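Local atomic coordinates of TRAP-type transporter, periplasmic component (Cupriavidus necator, PDB entry 4P8B), a protein that binds (S)-2-acetolactate and probably delivers it, as the periplasmic solute-binding component, to a TRAP-type membrane transporter. Residues M35-V38 against P44-K47; T80-A85 against D92-S97. All coordinates share one frame; numbering follows the deposited sequence.

Contact 1. Residues M35-V38 against P44-K47; sequences MSLV and PWGK. With X2X ((2S)-2-hydroxy-2-methyl-3-oxobutanoic acid), chain D.
Trp45, in the first turn of helix 44-59, lays its indole against Leu37 and Val38 at the C-terminal side of strand 33-36. This is the opening of a beta-alpha-beta unit (strand 33-36, helix 44-59, strand 66-69) in the sheeted core of a family 7 solute-binding protein, and the ligand lies beside it.

The apolar contacts come first. A chi1 of 175° swings the Trp45 ring out from the helix and toward residues 37-38. Val38 meets the far end of the six-membered ring obliquely: its CB is 3.7 Å from Trp45 CH2, and its CG2 branch packs against the same carbon. Leu37 works at the other end of the indole, where its CD2 lies 3.9 Å from Trp45 NE1. Its second methyl, CD1, turns to the helix backbone and stops 4.2 Å from Gly46 CA, a spot where the helix has no side chain.

The indole N-H is spent outside the pair, on the carbonyl of Val95 in the neighbouring strand 93-97, which helps fix the ring's rotation. Both Val38 and Trp45 belong to the pocket wall. The acetolactate is gripped by Asn100, Arg155, Arg176 and others. Val38 CG1 approaches its ketone oxygen OAC to 3.8 Å. That same OAC sits at the ring edge, near the indole plane, 3.4 Å from Trp45 CH2.

Contact 2. Residues T80-A85 against D92-S97; sequences TREFSA and DMAVGS
At the start of helix 82-88, one buried carboxylate, that of Glu82, reaches across to strand 93-97 and meets it largely through two waters. A chi1 of -170° and a straight chain beyond CG carry the carboxylate out to the strand. Direct contact is slight: OE1 of Glu82 lies 4.1 Å from Gly96 CA. OE2 of Glu82 is 4.3 Å from Ala94 CB. Having no side chain, Gly96 leaves room for the carboxylate beside the backbone.

The strand is the central one of the five-stranded mixed sheet, and the helix lies over one face of it, close to the acetolactate pocket. Two waters bridge the carboxylate to the strand backbone. Water 1 donates to Glu82 OE1 at 2.7 Å. It accepts from Ser97 N at 3.1 Å. Water 2 donates both ways, to Glu82 OE2 at 2.7 Å and, on the strand side, to Val95 O at 2.8 Å. Ser36 OG and Trp101 NE1 add direct bonds, to OE2 and OE1 respectively, so the buried group is held from several directions and is probably ionised. Ser97, which touches the ligand, also caps the next helix through its OG, bonded to Ile99 N.

From the N terminus, strand 33-36 comes first, and contact 1 closes the short loop of residues 39-43 by folding the start of helix 44-59 back onto residues 37-38. The chain then runs through strand 66-69 to helix 82-88, and contact 2 closes the connection through the end of that helix and the short loop behind it, before strand 93-97. The two closures follow in series, neither nested nor crossed. They meet in the sheet, where strands 33-36 and 93-97 are parallel neighbours: Ser36 O packs on Ala94 CB at 3.5 Å. Trp45 CH2 rests on Ser97 CB, also at 3.5 Å. Two helices are thus tied to adjoining strands, beside the pocket that Trp45 and Ser97 both line.

Contact 1. Residues M35-V38 against P44-K47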
HETATM    1  N   MSE A  35       1.701 -15.480   9.627  1.00 15.25           N
HETATM    2  CA  MSE A  35       1.951 -14.188   8.979  1.00 14.25           C
HETATM    3  C   MSE A  35       0.789 -13.824   8.055  1.00 13.68           C
HETATM    4  O   MSE A  35       0.455 -14.551   7.107  1.00 14.40           O
HETATM    5  CB  MSE A  35       3.222 -14.220   8.153  1.00 14.12           C
HETATM    6  CG  MSE A  35       3.545 -12.824   7.592  1.00 14.94           C
HETATM    7 SE   MSE A  35       4.923 -12.828   6.208  0.85 12.97          SE
HETATM    8  CE  MSE A  35       6.384 -13.610   7.235  1.00 16.92           C
ATOM      9  N   SER A  36       0.162 -12.691   8.322  1.00 12.91           N
ATOM     10  CA  SER A  36      -0.939 -12.237   7.501  1.00 12.19           C
ATOM     11  C   SER A  36      -0.438 -11.421   6.308  1.00 11.29           C
ATOM     12  O   SER A  36       0.457 -10.568   6.465  1.00 11.08           O
ATOM     13  CB  SER A  36      -1.895 -11.389   8.342  1.00 12.18           C
ATOM     14  OG  SER A  36      -3.019 -11.043   7.546  1.00 12.18           O
ATOM     15  N   LEU A  37      -1.024 -11.664   5.125  1.00 10.84           N
ATOM     16  CA  LEU A  37      -0.739 -10.909   3.899  1.00 10.03           C
ATOM     17  C   LEU A  37      -2.044 -10.746   3.147  1.00  9.56           C
ATOM     18  O   LEU A  37      -2.752 -11.741   2.964  1.00 10.35           O
ATOM     19  CB  LEU A  37       0.182 -11.716   2.984  1.00 11.36           C
ATOM     20  CG  LEU A  37       1.549 -12.071   3.550  1.00 11.45           C
ATOM     21  CD1 LEU A  37       2.228 -13.106   2.659  1.00 15.50           C
ATOM     22  CD2 LEU A  37       2.418 -10.848   3.732  1.00 10.80           C
ATOM     23  N   VAL A  38      -2.336  -9.549   2.635  1.00  9.03           N
ATOM     24  CA  VAL A  38      -3.477  -9.423   1.732  1.00  9.17           C
ATOM     25  C   VAL A  38      -3.164 -10.127   0.420  1.00 10.71           C
ATOM     26  O   VAL A  38      -3.978 -10.899  -0.069  1.00 11.17           O
ATOM     27  CB  VAL A  38      -3.822  -7.957   1.440  1.00  9.56           C
ATOM     28  CG1 VAL A  38      -4.929  -7.861   0.411  1.00  9.31           C
ATOM     29  CG2 VAL A  38      -4.267  -7.265   2.692  1.00 10.17           C
ATOM     30  N   PRO A  44       4.560  -8.700  -5.657  1.00  9.31           N
ATOM     31  CA  PRO A  44       5.755  -8.332  -4.897  1.00 10.64           C
ATOM     32  C   PRO A  44       5.539  -8.337  -3.382  1.00  8.84           C
ATOM     33  O   PRO A  44       6.367  -8.847  -2.650  1.00  9.97           O
ATOM     34  CB  PRO A  44       6.070  -6.929  -5.424  1.00 10.30           C
ATOM     35  CG  PRO A  44       5.591  -6.994  -6.851  1.00  9.74           C
ATOM     36  CD  PRO A  44       4.326  -7.773  -6.780  1.00  9.34           C
ATOM     37  N   TRP A  45       4.391  -7.833  -2.943  1.00  9.45           N
ATOM     38  CA  TRP A  45       4.051  -7.786  -1.514  1.00 10.05           C
ATOM     39  C   TRP A  45       4.183  -9.177  -0.886  1.00  9.88           C
ATOM     40  O   TRP A  45       4.897  -9.371   0.116  1.00 11.12           O
ATOM     41  CB  TRP A  45       2.642  -7.246  -1.399  1.00  9.39           C
ATOM     42  CG  TRP A  45       1.966  -7.186  -0.075  1.00  8.62           C
ATOM     43  CD1 TRP A  45       2.290  -7.833   1.094  1.00 10.74           C
ATOM     44  CD2 TRP A  45       0.818  -6.400   0.198  1.00  8.30           C
ATOM     45  NE1 TRP A  45       1.367  -7.500   2.063  1.00 10.24           N
ATOM     46  CE2 TRP A  45       0.464  -6.612   1.539  1.00  9.03           C
ATOM     47  CE3 TRP A  45       0.046  -5.529  -0.581  1.00  8.09           C
ATOM     48  CZ2 TRP A  45      -0.634  -5.992   2.119  1.00  9.77           C
ATOM     49  CZ3 TRP A  45      -1.016  -4.910  -0.014  1.00  8.14           C
ATOM     50  CH2 TRP A  45      -1.373  -5.158   1.331  1.00  9.15           C
ATOM     51  N   GLY A  46       3.544 -10.171  -1.487  1.00 10.11           N
ATOM     52  CA  GLY A  46       3.591 -11.513  -0.940  1.00 10.75           C
ATOM     53  C   GLY A  46       4.959 -12.162  -1.068  1.00 11.67           C
ATOM     54  O   GLY A  46       5.381 -12.926  -0.191  1.00 12.97           O
ATOM     55  N   LYS A  47       5.679 -11.865  -2.143  1.00 11.88           N
ATOM     56  CA  LYS A  47       7.036 -12.354  -2.280  1.00 13.34           C
ATOM     57  C   LYS A  47       7.931 -11.844  -1.140  1.00 13.78           C
ATOM     58  O   LYS A  47       8.793 -12.565  -0.638  1.00 13.47           O
ATOM     59  CB  LYS A  47       7.603 -11.990  -3.642  1.00 14.86           C
ATOM     60  CG  LYS A  47       6.906 -12.702  -4.757  1.00 18.43           C
ATOM     61  CD  LYS A  47       7.515 -12.329  -6.092  1.00 20.11           C
ATOM     62  CE  LYS A  47       6.729 -12.888  -7.264  1.00 20.53           C
ATOM     63  NZ  LYS A  47       6.705 -14.370  -7.240  1.00 23.13           N
TER
HETATM   64  OAD X2X D 403      -6.888  -3.699  -1.555  1.00  8.35           O
HETATM   65  CAH X2X D 403      -5.965  -3.255  -2.311  1.00  8.33           C
HETATM   66  OAE X2X D 403      -6.227  -2.534  -3.319  1.00  8.55           O
HETATM   67  CAI X2X D 403      -4.535  -3.567  -2.013  1.00  8.12           C
HETATM   68  CAB X2X D 403      -4.311  -5.043  -2.259  1.00  8.73           C
HETATM   69  OAF X2X D 403      -3.674  -2.712  -2.711  1.00  8.19           O
HETATM   70  CAG X2X D 403      -4.358  -3.241  -0.565  1.00  8.21           C
HETATM   71  OAC X2X D 403      -4.392  -4.134   0.282  1.00  8.25           O
HETATM   72  CAA X2X D 403      -4.172  -1.824  -0.138  1.00  8.58           C

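Contact 2. Residues T80-A85 against D92-S97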
ATOM      1  N   THR A  80      -9.310  -4.269   6.544  1.00 10.64           N
ATOM      2  CA  THR A  80      -9.333  -3.018   7.286  1.00 12.19           C
ATOM      3  C   THR A  80      -9.542  -3.237   8.772  1.00 13.32           C
ATOM      4  O   THR A  80      -9.669  -2.265   9.513  1.00 13.94           O
ATOM      5  CB  THR A  80     -10.351  -1.991   6.732  1.00 13.81           C
ATOM      6  OG1 THR A  80     -11.659  -2.565   6.656  1.00 15.86           O
ATOM      7  CG2 THR A  80      -9.940  -1.500   5.342  1.00 16.44           C
ATOM      8  N   ARG A  81      -9.512  -4.487   9.233  1.00 13.14           N
ATOM      9  CA  ARG A  81      -9.354  -4.735  10.656  1.00 13.69           C
ATOM     10  C   ARG A  81      -8.207  -5.700  10.945  1.00 13.52           C
ATOM     11  O   ARG A  81      -8.128  -6.279  12.027  1.00 14.24           O
ATOM     12  CB  ARG A  81     -10.650  -5.232  11.289  1.00 16.60           C
ATOM     13  CG  ARG A  81     -11.145  -6.554  10.734  1.00 14.92           C
ATOM     14  CD  ARG A  81     -12.461  -6.933  11.405  1.00 17.83           C
ATOM     15  NE  ARG A  81     -13.047  -8.135  10.826  1.00 19.49           N
ATOM     16  CZ  ARG A  81     -12.753  -9.374  11.195  1.00 18.48           C
ATOM     17  NH1 ARG A  81     -11.897  -9.606  12.179  1.00 19.48           N
ATOM     18  NH2 ARG A  81     -13.360 -10.403  10.598  1.00 22.95           N
ATOM     19  N   GLU A  82      -7.306  -5.856   9.988  1.00 13.08           N
ATOM     20  CA  GLU A  82      -6.093  -6.625  10.192  1.00 11.97           C
ATOM     21  C   GLU A  82      -5.242  -6.068  11.348  1.00 12.54           C
ATOM     22  O   GLU A  82      -4.695  -6.839  12.139  1.00 13.22           O
ATOM     23  CB  GLU A  82      -5.263  -6.636   8.910  1.00 11.63           C
ATOM     24  CG  GLU A  82      -4.090  -7.598   8.938  1.00 11.63           C
ATOM     25  CD  GLU A  82      -3.124  -7.423   7.763  1.00 11.38           C
ATOM     26  OE1 GLU A  82      -2.750  -6.262   7.465  1.00 11.89           O
ATOM     27  OE2 GLU A  82      -2.736  -8.407   7.116  1.00 10.94           O
ATOM     28  N   PHE A  83      -5.129  -4.741  11.468  1.00 12.40           N
ATOM     29  CA  PHE A  83      -4.277  -4.174  12.506  1.00 12.98           C
ATOM     30  C   PHE A  83      -4.754  -4.617  13.882  1.00 15.43           C
ATOM     31  O   PHE A  83      -3.946  -4.974  14.748  1.00 15.43           O
ATOM     32  CB  PHE A  83      -4.244  -2.646  12.439  1.00 14.55           C
ATOM     33  CG  PHE A  83      -3.248  -2.034  13.373  1.00 14.59           C
ATOM     34  CD1 PHE A  83      -1.913  -2.004  13.022  1.00 14.89           C
ATOM     35  CD2 PHE A  83      -3.629  -1.521  14.605  1.00 16.19           C
ATOM     36  CE1 PHE A  83      -0.977  -1.457  13.838  1.00 16.72           C
ATOM     37  CE2 PHE A  83      -2.681  -0.963  15.450  1.00 17.25           C
ATOM     38  CZ  PHE A  83      -1.348  -0.946  15.068  1.00 19.43           C
ATOM     39  N   SER A  84      -6.061  -4.558  14.114  1.00 15.39           N
ATOM     40  CA  SER A  84      -6.584  -4.954  15.419  1.00 16.71           C
ATOM     41  C   SER A  84      -6.278  -6.424  15.717  1.00 17.82           C
ATOM     42  O   SER A  84      -5.956  -6.791  16.843  1.00 17.94           O
ATOM     43  CB  SER A  84      -8.086  -4.698  15.491  1.00 20.34           C
ATOM     44  OG  SER A  84      -8.383  -3.368  15.109  1.00 24.15           O
ATOM     45  N   ALA A  85      -6.363  -7.270  14.698  1.00 15.85           N
ATOM     46  CA  ALA A  85      -6.067  -8.689  14.878  1.00 15.98           C
ATOM     47  C   ALA A  85      -4.587  -8.912  15.209  1.00 16.11           C
ATOM     48  O   ALA A  85      -4.247  -9.800  16.000  1.00 17.50           O
ATOM     49  CB  ALA A  85      -6.474  -9.475  13.622  1.00 15.26           C
ATOM     50  N   ASP A  92       0.142 -13.175  14.305  1.00 16.31           N
ATOM     51  CA  ASP A  92       1.429 -13.075  15.004  1.00 16.83           C
ATOM     52  C   ASP A  92       2.327 -12.026  14.373  1.00 16.01           C
ATOM     53  O   ASP A  92       3.067 -11.323  15.074  1.00 16.58           O
ATOM     54  CB  ASP A  92       2.158 -14.416  14.968  1.00 17.65           C
ATOM     55  CG  ASP A  92       1.411 -15.536  15.709  1.00 18.95           C
ATOM     56  OD1 ASP A  92       0.762 -15.277  16.744  1.00 23.70           O
ATOM     57  OD2 ASP A  92       1.503 -16.668  15.226  1.00 21.43           O
HETATM   58  N   MSE A  93       2.282 -11.943  13.048  1.00 14.74           N
HETATM   59  CA  MSE A  93       3.132 -11.020  12.310  1.00 14.19           C
HETATM   60  C   MSE A  93       2.480 -10.729  10.966  1.00 12.72           C
HETATM   61  O   MSE A  93       1.555 -11.429  10.553  1.00 13.03           O
HETATM   62  CB  MSE A  93       4.555 -11.562  12.121  1.00 17.61           C
HETATM   63  CG  MSE A  93       4.720 -12.875  11.356  1.00 19.94           C
HETATM   64 SE   MSE A  93       6.248 -13.989  12.066  0.85 20.81          SE
HETATM   65  CE  MSE A  93       7.683 -12.834  11.525  1.00 22.03           C
ATOM     66  N   ALA A  94       2.934  -9.701  10.269  1.00 11.85           N
ATOM     67  CA  ALA A  94       2.312  -9.343   9.004  1.00 10.94           C
ATOM     68  C   ALA A  94       3.209  -8.467   8.171  1.00 10.71           C
ATOM     69  O   ALA A  94       4.119  -7.817   8.698  1.00 10.79           O
ATOM     70  CB  ALA A  94       1.002  -8.624   9.268  1.00 12.45           C
ATOM     71  N   VAL A  95       2.970  -8.473   6.871  1.00  9.54           N
ATOM     72  CA  VAL A  95       3.423  -7.401   5.999  1.00  9.73           C
ATOM     73  C   VAL A  95       2.142  -6.707   5.564  1.00  9.64           C
ATOM     74  O   VAL A  95       1.312  -7.324   4.913  1.00  9.44           O
ATOM     75  CB  VAL A  95       4.233  -7.899   4.792  1.00  9.91           C
ATOM     76  CG1 VAL A  95       4.710  -6.713   3.976  1.00  9.70           C
ATOM     77  CG2 VAL A  95       5.413  -8.761   5.238  1.00 12.00           C
ATOM     78  N   GLY A  96       1.938  -5.471   5.993  1.00  8.91           N
ATOM     79  CA  GLY A  96       0.704  -4.765   5.728  1.00  8.82           C
ATOM     80  C   GLY A  96       0.886  -3.496   4.935  1.00  8.05           C
ATOM     81  O   GLY A  96       1.942  -2.883   4.942  1.00  9.54           O
ATOM     82  N   SER A  97      -0.175  -3.100   4.254  1.00  8.81           N
ATOM     83  CA  SER A  97      -0.241  -1.797   3.623  1.00  8.47           C
ATOM     84  C   SER A  97      -0.699  -0.746   4.620  1.00  7.86           C
ATOM     85  O   SER A  97      -1.634  -0.957   5.396  1.00  8.31           O
ATOM     86  CB  SER A  97      -1.224  -1.803   2.455  1.00  8.07           C
ATOM     87  OG  SER A  97      -1.468  -0.454   2.043  1.00  8.00           O
TER
HETATM   88  O   HOH W   1      -2.456  -5.085   4.998  1.00  8.45           O
HETATM   89  O   HOH W   2      -1.445  -7.742   4.865  1.00  8.57           O